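Long-range contact in DUF6844 domain-containing protein (PDB 4QVR), which is of unknown function, a Francisella tularensis protein that probably carries a signal peptide and belongs to the DUF6844 family: residues A[297-309]-A[322-334]. Numbering follows the deposited sequence.
Sequences GQSPSDLYKDKSG and FGEDNKPYILAYG
Y304, just after the weakly bonded helical turn about 300-303, meets strand 328-334 with its phenol end. CG anti to the carbonyl carbon (chi1 -65°) sets the ring across the gap to the strand, where Y304 OH and Y333 OH share a hydrogen bond of 2.6 Å; either could be the donor. Y333 OH lies at the edge of the Y304 ring, in its plane. L331 arrives from the opposite direction, its CD1 3.8 Å from Y304 CE2.

Two residues back along the strand, P300 CG sits over one face of the Y329 ring, offset toward the rim. It stands 3.9 Å from the ring centroid, 17° off the normal, a CH-pi contact; P300 CB also touches the methyl CD2 of L331. The hydroxyl of Y329 is buried without a polar partner in the model and is pressed by L303 CD1.

At the other end the contact is mostly backbone, with E324 adding its side chain. Q298 N donates to F322 O at 3.3 Å, nearly straight, and G323 CA returns a CH...O contact to Q298 O at 3.3 Å. G297 CA packs on G323 O (3.2 Å), and a water donates to G297 O at 2.6 Å but only weakly to E324 O. E324, in the type I turn 323-326, bends at chi2 (-84°), placing OE1 3.8 Å from Q298 CA and CG against S299 N.

The loop thus packs against one face of the four-stranded antiparallel sheet, with Y304 and Y333 also touching V445 of strand 440-448. I77 of helix 67-78 borders L303 and Y304, while I330 and A332 pack on helix 349-370.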
ATOM      1  N   GLY A 297       1.142  -4.043 -23.904  1.00 90.85           N
ATOM      2  CA  GLY A 297       2.529  -3.798 -23.522  1.00 97.03           C
ATOM      3  C   GLY A 297       3.107  -2.520 -24.125  1.00103.22           C
ATOM      4  O   GLY A 297       2.881  -2.224 -25.307  1.00102.22           O
ATOM      5  N   GLN A 298       3.859  -1.769 -23.310  1.00100.78           N
ATOM      6  CA  GLN A 298       4.475  -0.508 -23.737  1.00103.69           C
ATOM      7  C   GLN A 298       5.571  -0.032 -22.763  1.00101.40           C
ATOM      8  O   GLN A 298       5.464  -0.204 -21.541  1.00 95.99           O
ATOM      9  CB  GLN A 298       3.400   0.572 -23.858  1.00109.79           C
ATOM     10  CG  GLN A 298       3.877   1.874 -24.482  1.00116.64           C
ATOM     11  CD  GLN A 298       2.782   2.925 -24.545  1.00119.42           C
ATOM     12  OE1 GLN A 298       1.757   2.807 -23.868  1.00122.00           O
ATOM     13  NE2 GLN A 298       3.000   3.967 -25.349  1.00117.63           N
ATOM     14  N   SER A 299       6.609   0.591 -23.314  1.00103.11           N
ATOM     15  CA  SER A 299       7.739   1.100 -22.521  1.00101.47           C
ATOM     16  C   SER A 299       7.331   2.062 -21.383  1.00 99.99           C
ATOM     17  O   SER A 299       6.388   2.842 -21.528  1.00 97.82           O
ATOM     18  CB  SER A 299       8.749   1.794 -23.445  1.00103.84           C
ATOM     19  OG  SER A 299       9.795   2.397 -22.705  1.00100.94           O
ATOM     20  N   PRO A 300       8.046   2.009 -20.242  1.00 98.97           N
ATOM     21  CA  PRO A 300       7.740   2.899 -19.118  1.00 97.58           C
ATOM     22  C   PRO A 300       7.951   4.377 -19.437  1.00 96.27           C
ATOM     23  O   PRO A 300       7.125   5.202 -19.061  1.00100.46           O
ATOM     24  CB  PRO A 300       8.707   2.441 -18.023  1.00 98.21           C
ATOM     25  CG  PRO A 300       9.075   1.049 -18.394  1.00100.15           C
ATOM     26  CD  PRO A 300       9.076   1.016 -19.888  1.00102.36           C
ATOM     27  N   SER A 301       9.044   4.711 -20.120  1.00 96.46           N
ATOM     28  CA  SER A 301       9.304   6.105 -20.499  1.00100.85           C
ATOM     29  C   SER A 301       8.298   6.585 -21.546  1.00100.20           C
ATOM     30  O   SER A 301       8.193   7.778 -21.816  1.00109.02           O
ATOM     31  CB  SER A 301      10.732   6.283 -21.037  1.00104.47           C
ATOM     32  OG  SER A 301      11.712   6.063 -20.032  1.00101.19           O
ATOM     33  N   ASP A 302       7.561   5.646 -22.126  1.00 98.75           N
ATOM     34  CA  ASP A 302       6.578   5.954 -23.143  1.00 98.45           C
ATOM     35  C   ASP A 302       5.212   6.224 -22.466  1.00 92.38           C
ATOM     36  O   ASP A 302       4.393   6.953 -23.011  1.00 91.56           O
ATOM     37  CB  ASP A 302       6.508   4.787 -24.144  1.00101.84           C
ATOM     38  CG  ASP A 302       6.344   5.244 -25.590  1.00107.98           C
ATOM     39  OD1 ASP A 302       6.657   6.413 -25.905  1.00106.04           O
ATOM     40  OD2 ASP A 302       5.959   4.407 -26.432  1.00115.42           O
ATOM     41  N   LEU A 303       4.974   5.636 -21.285  1.00 88.98           N
ATOM     42  CA  LEU A 303       3.731   5.886 -20.519  1.00 87.34           C
ATOM     43  C   LEU A 303       3.757   7.265 -19.837  1.00 88.96           C
ATOM     44  O   LEU A 303       2.733   7.713 -19.317  1.00 93.08           O
ATOM     45  CB  LEU A 303       3.497   4.828 -19.430  1.00 83.44           C
ATOM     46  CG  LEU A 303       3.327   3.346 -19.779  1.00 86.28           C
ATOM     47  CD1 LEU A 303       3.188   2.548 -18.488  1.00 83.44           C
ATOM     48  CD2 LEU A 303       2.139   3.083 -20.702  1.00 84.33           C
ATOM     49  N   TYR A 304       4.942   7.891 -19.784  1.00 85.98           N
ATOM     50  CA  TYR A 304       5.125   9.230 -19.218  1.00 83.47           C
ATOM     51  C   TYR A 304       5.453  10.119 -20.379  1.00 91.01           C
ATOM     52  O   TYR A 304       6.495  10.766 -20.419  1.00 90.37           O
ATOM     53  CB  TYR A 304       6.230   9.242 -18.174  1.00 76.48           C
ATOM     54  CG  TYR A 304       5.834   8.403 -17.010  1.00 73.94           C
ATOM     55  CD1 TYR A 304       4.824   8.824 -16.160  1.00 72.58           C
ATOM     56  CD2 TYR A 304       6.419   7.172 -16.778  1.00 71.24           C
ATOM     57  CE1 TYR A 304       4.409   8.051 -15.089  1.00 70.19           C
ATOM     58  CE2 TYR A 304       6.014   6.387 -15.716  1.00 71.52           C
ATOM     59  CZ  TYR A 304       5.006   6.834 -14.867  1.00 70.40           C
ATOM     60  OH  TYR A 304       4.595   6.066 -13.799  1.00 70.81           O
ATOM     61  N   LYS A 305       4.513  10.127 -21.320  1.00100.03           N
ATOM     62  CA  LYS A 305       4.610  10.841 -22.590  1.00108.75           C
ATOM     63  C   LYS A 305       4.950  12.335 -22.502  1.00105.33           C
ATOM     64  O   LYS A 305       6.133  12.709 -22.558  1.00 95.05           O
ATOM     65  CB  LYS A 305       3.285  10.629 -23.367  1.00113.94           C
ATOM     66  CG  LYS A 305       3.376  10.593 -24.889  1.00115.64           C
ATOM     67  CD  LYS A 305       3.778  11.902 -25.525  1.00118.66           C
ATOM     68  CE  LYS A 305       3.805  11.762 -27.043  1.00121.39           C
ATOM     69  NZ  LYS A 305       4.180  13.027 -27.730  1.00123.97           N
ATOM     70  N   ASP A 306       3.948  13.196 -22.371  1.00106.46           N
ATOM     71  CA  ASP A 306       4.195  14.584 -22.019  1.00110.55           C
ATOM     72  C   ASP A 306       3.513  14.842 -20.685  1.00104.92           C
ATOM     73  O   ASP A 306       2.836  15.857 -20.499  1.00113.32           O
ATOM     74  CB  ASP A 306       3.755  15.562 -23.120  1.00114.23           C
ATOM     75  CG  ASP A 306       4.687  15.536 -24.326  1.00118.97           C
ATOM     76  OD1 ASP A 306       4.867  14.465 -24.934  1.00118.40           O
ATOM     77  OD2 ASP A 306       5.238  16.598 -24.676  1.00122.40           O
ATOM     78  N   LYS A 307       3.714  13.904 -19.755  1.00 96.02           N
ATOM     79  CA  LYS A 307       3.146  14.003 -18.421  1.00 86.80           C
ATOM     80  C   LYS A 307       4.031  15.027 -17.689  1.00 79.61           C
ATOM     81  O   LYS A 307       5.180  14.754 -17.352  1.00 83.67           O
ATOM     82  CB  LYS A 307       3.112  12.615 -17.754  1.00 84.44           C
ATOM     83  CG  LYS A 307       1.981  12.392 -16.734  1.00 83.54           C
ATOM     84  CD  LYS A 307       1.749  10.894 -16.491  1.00 80.37           C
ATOM     85  CE  LYS A 307       0.574  10.548 -15.566  1.00 83.36           C
ATOM     86  NZ  LYS A 307       0.728  10.804 -14.082  1.00 77.46           N
ATOM     87  N   SER A 308       3.496  16.233 -17.523  1.00 64.77           N
ATOM     88  CA  SER A 308       4.190  17.318 -16.860  1.00 62.24           C
ATOM     89  C   SER A 308       4.345  17.078 -15.351  1.00 58.58           C
ATOM     90  O   SER A 308       3.730  16.176 -14.785  1.00 58.30           O
ATOM     91  CB  SER A 308       3.398  18.608 -17.036  1.00 61.59           C
ATOM     92  OG  SER A 308       2.224  18.541 -16.247  1.00 57.75           O
ATOM     93  N   GLY A 309       5.132  17.934 -14.703  1.00 56.67           N
ATOM     94  CA  GLY A 309       5.388  17.844 -13.268  1.00 55.04           C
ATOM     95  C   GLY A 309       4.120  17.884 -12.444  1.00 53.04           C
ATOM     96  O   GLY A 309       3.945  17.102 -11.510  1.00 51.05           O
ATOM     97  N   PHE A 322       3.542  -3.435 -17.527  1.00 69.14           N
ATOM     98  CA  PHE A 322       4.045  -4.461 -18.447  1.00 72.12           C
ATOM     99  C   PHE A 322       4.560  -3.765 -19.690  1.00 73.59           C
ATOM    100  O   PHE A 322       3.837  -2.983 -20.294  1.00 73.15           O
ATOM    101  CB  PHE A 322       2.928  -5.437 -18.797  1.00 74.03           C
ATOM    102  CG  PHE A 322       2.324  -6.125 -17.591  1.00 76.22           C
ATOM    103  CD1 PHE A 322       2.914  -7.260 -17.049  1.00 77.07           C
ATOM    104  CD2 PHE A 322       1.163  -5.633 -16.999  1.00 74.59           C
ATOM    105  CE1 PHE A 322       2.357  -7.891 -15.953  1.00 78.02           C
ATOM    106  CE2 PHE A 322       0.608  -6.261 -15.903  1.00 75.07           C
ATOM    107  CZ  PHE A 322       1.204  -7.392 -15.372  1.00 73.78           C
ATOM    108  N   GLY A 323       5.814  -4.030 -20.055  1.00 77.52           N
ATOM    109  CA  GLY A 323       6.443  -3.373 -21.213  1.00 84.38           C
ATOM    110  C   GLY A 323       6.159  -3.999 -22.570  1.00 92.55           C
ATOM    111  O   GLY A 323       5.378  -4.950 -22.676  1.00 91.51           O
ATOM    112  N   GLU A 324       6.793  -3.440 -23.604  1.00 99.85           N
ATOM    113  CA  GLU A 324       6.667  -3.915 -24.994  1.00112.85           C
ATOM    114  C   GLU A 324       6.761  -5.438 -25.066  1.00118.83           C
ATOM    115  O   GLU A 324       5.868  -6.108 -25.583  1.00121.02           O
ATOM    116  CB  GLU A 324       7.783  -3.304 -25.861  1.00118.11           C
ATOM    117  CG  GLU A 324       7.661  -1.806 -26.156  1.00120.51           C
ATOM    118  CD  GLU A 324       6.749  -1.485 -27.335  1.00127.73           C
ATOM    119  OE1 GLU A 324       5.997  -0.488 -27.247  1.00130.32           O
ATOM    120  OE2 GLU A 324       6.779  -2.221 -28.352  1.00132.29           O
ATOM    121  N   ASP A 325       7.848  -5.962 -24.508  1.00123.38           N
ATOM    122  CA  ASP A 325       8.143  -7.403 -24.478  1.00129.60           C
ATOM    123  C   ASP A 325       7.205  -8.287 -23.623  1.00128.21           C
ATOM    124  O   ASP A 325       7.485  -9.475 -23.451  1.00132.61           O
ATOM    125  CB  ASP A 325       9.588  -7.603 -23.982  1.00132.90           C
ATOM    126  CG  ASP A 325       9.825  -7.025 -22.575  1.00131.79           C
ATOM    127  OD1 ASP A 325       8.936  -6.320 -22.051  1.00129.05           O
ATOM    128  OD2 ASP A 325      10.907  -7.264 -21.999  1.00134.07           O
ATOM    129  N   ASN A 326       6.112  -7.724 -23.100  1.00122.41           N
ATOM    130  CA  ASN A 326       5.157  -8.454 -22.233  1.00120.51           C
ATOM    131  C   ASN A 326       5.730  -8.766 -20.828  1.00114.03           C
ATOM    132  O   ASN A 326       5.181  -9.599 -20.105  1.00112.03           O
ATOM    133  CB  ASN A 326       4.633  -9.746 -22.904  1.00128.85           C
ATOM    134  CG  ASN A 326       3.920  -9.485 -24.230  1.00135.62           C
ATOM    135  OD1 ASN A 326       3.829  -8.346 -24.690  1.00143.37           O
ATOM    136  ND2 ASN A 326       3.410 -10.550 -24.848  1.00136.59           N
ATOM    137  N   LYS A 327       6.817  -8.078 -20.449  1.00107.85           N
ATOM    138  CA  LYS A 327       7.475  -8.269 -19.145  1.00 99.90           C
ATOM    139  C   LYS A 327       6.982  -7.294 -18.075  1.00 89.48           C
ATOM    140  O   LYS A 327       6.898  -6.084 -18.316  1.00 83.79           O
ATOM    141  CB  LYS A 327       9.000  -8.102 -19.259  1.00105.02           C
ATOM    142  CG  LYS A 327       9.742  -9.251 -19.920  1.00111.73           C
ATOM    143  CD  LYS A 327       9.679 -10.514 -19.071  1.00112.86           C
ATOM    144  CE  LYS A 327      10.502 -11.639 -19.677  1.00118.91           C
ATOM    145  NZ  LYS A 327      10.465 -12.866 -18.830  1.00117.98           N
ATOM    146  N   PRO A 328       6.671  -7.819 -16.880  1.00 80.34           N
ATOM    147  CA  PRO A 328       6.239  -6.935 -15.821  1.00 71.79           C
ATOM    148  C   PRO A 328       7.394  -6.161 -15.230  1.00 69.76           C
ATOM    149  O   PRO A 328       8.518  -6.624 -15.181  1.00 67.49           O
ATOM    150  CB  PRO A 328       5.660  -7.881 -14.763  1.00 70.64           C
ATOM    151  CG  PRO A 328       6.257  -9.219 -15.055  1.00 76.70           C
ATOM    152  CD  PRO A 328       6.535  -9.244 -16.521  1.00 79.81           C
ATOM    153  N   TYR A 329       7.100  -4.968 -14.770  1.00 69.70           N
ATOM    154  CA  TYR A 329       8.106  -4.166 -14.145  1.00 67.40           C
ATOM    155  C   TYR A 329       7.396  -3.400 -13.057  1.00 60.49           C
ATOM    156  O   TYR A 329       6.175  -3.243 -13.084  1.00 56.33           O
ATOM    157  CB  TYR A 329       8.770  -3.241 -15.175  1.00 68.70           C
ATOM    158  CG  TYR A 329       7.783  -2.356 -15.882  1.00 68.88           C
ATOM    159  CD1 TYR A 329       7.155  -1.333 -15.208  1.00 62.19           C
ATOM    160  CD2 TYR A 329       7.477  -2.538 -17.214  1.00 72.31           C
ATOM    161  CE1 TYR A 329       6.249  -0.515 -15.831  1.00 66.42           C
ATOM    162  CE2 TYR A 329       6.564  -1.713 -17.851  1.00 73.60           C
ATOM    163  CZ  TYR A 329       5.960  -0.701 -17.145  1.00 69.91           C
ATOM    164  OH  TYR A 329       5.054   0.144 -17.733  1.00 75.67           O
ATOM    165  N   ILE A 330       8.159  -2.911 -12.098  1.00 59.46           N
ATOM    166  CA  ILE A 330       7.592  -2.172 -11.006  1.00 57.81           C
ATOM    167  C   ILE A 330       8.097  -0.745 -11.036  1.00 56.89           C
ATOM    168  O   ILE A 330       9.293  -0.521 -11.128  1.00 57.57           O
ATOM    169  CB  ILE A 330       7.975  -2.844  -9.689  1.00 60.32           C
ATOM    170  CG1 ILE A 330       7.381  -4.259  -9.693  1.00 65.72           C
ATOM    171  CG2 ILE A 330       7.471  -2.024  -8.502  1.00 57.96           C
ATOM    172  CD1 ILE A 330       8.037  -5.213  -8.736  1.00 70.16           C
ATOM    173  N   LEU A 331       7.175   0.211 -10.984  1.00 52.73           N
ATOM    174  CA  LEU A 331       7.533   1.609 -10.965  1.00 47.86           C
ATOM    175  C   LEU A 331       7.371   2.068  -9.543  1.00 45.82           C
ATOM    176  O   LEU A 331       6.519   1.571  -8.833  1.00 45.04           O
ATOM    177  CB  LEU A 331       6.624   2.427 -11.853  1.00 47.24           C
ATOM    178  CG  LEU A 331       6.590   2.021 -13.314  1.00 52.77           C
ATOM    179  CD1 LEU A 331       5.701   2.998 -14.071  1.00 56.42           C
ATOM    180  CD2 LEU A 331       7.981   2.023 -13.887  1.00 55.19           C
ATOM    181  N   ALA A 332       8.220   2.998  -9.132  1.00 45.04           N
ATOM    182  CA  ALA A 332       8.190   3.563  -7.803  1.00 45.13           C
ATOM    183  C   ALA A 332       8.339   5.057  -7.954  1.00 48.23           C
ATOM    184  O   ALA A 332       9.289   5.530  -8.603  1.00 47.77           O
ATOM    185  CB  ALA A 332       9.325   3.032  -6.972  1.00 46.29           C
ATOM    186  N   TYR A 333       7.408   5.792  -7.353  1.00 44.17           N
ATOM    187  CA  TYR A 333       7.419   7.249  -7.382  1.00 45.36           C
ATOM    188  C   TYR A 333       8.099   7.825  -6.177  1.00 46.05           C
ATOM    189  O   TYR A 333       8.061   7.243  -5.109  1.00 54.61           O
ATOM    190  CB  TYR A 333       5.996   7.763  -7.387  1.00 42.18           C
ATOM    191  CG  TYR A 333       5.178   7.284  -8.567  1.00 44.26           C
ATOM    192  CD1 TYR A 333       5.353   7.839  -9.820  1.00 46.77           C
ATOM    193  CD2 TYR A 333       4.200   6.304  -8.414  1.00 47.36           C
ATOM    194  CE1 TYR A 333       4.593   7.413 -10.915  1.00 49.60           C
ATOM    195  CE2 TYR A 333       3.420   5.893  -9.488  1.00 46.62           C
ATOM    196  CZ  TYR A 333       3.633   6.446 -10.742  1.00 47.87           C
ATOM    197  OH  TYR A 333       2.875   6.040 -11.814  1.00 53.90           O
ATOM    198  N   GLY A 334       8.678   9.003  -6.327  1.00 46.55           N
ATOM    199  CA  GLY A 334       9.350   9.662  -5.224  1.00 43.04           C
ATOM    200  C   GLY A 334       9.466  11.129  -5.494  1.00 42.78           C
ATOM    201  O   GLY A 334       9.533  11.539  -6.635  1.00 42.84           O
TER
HETATM  202  O   HOH W   1       3.393  -4.129 -26.947  1.00 85.41           O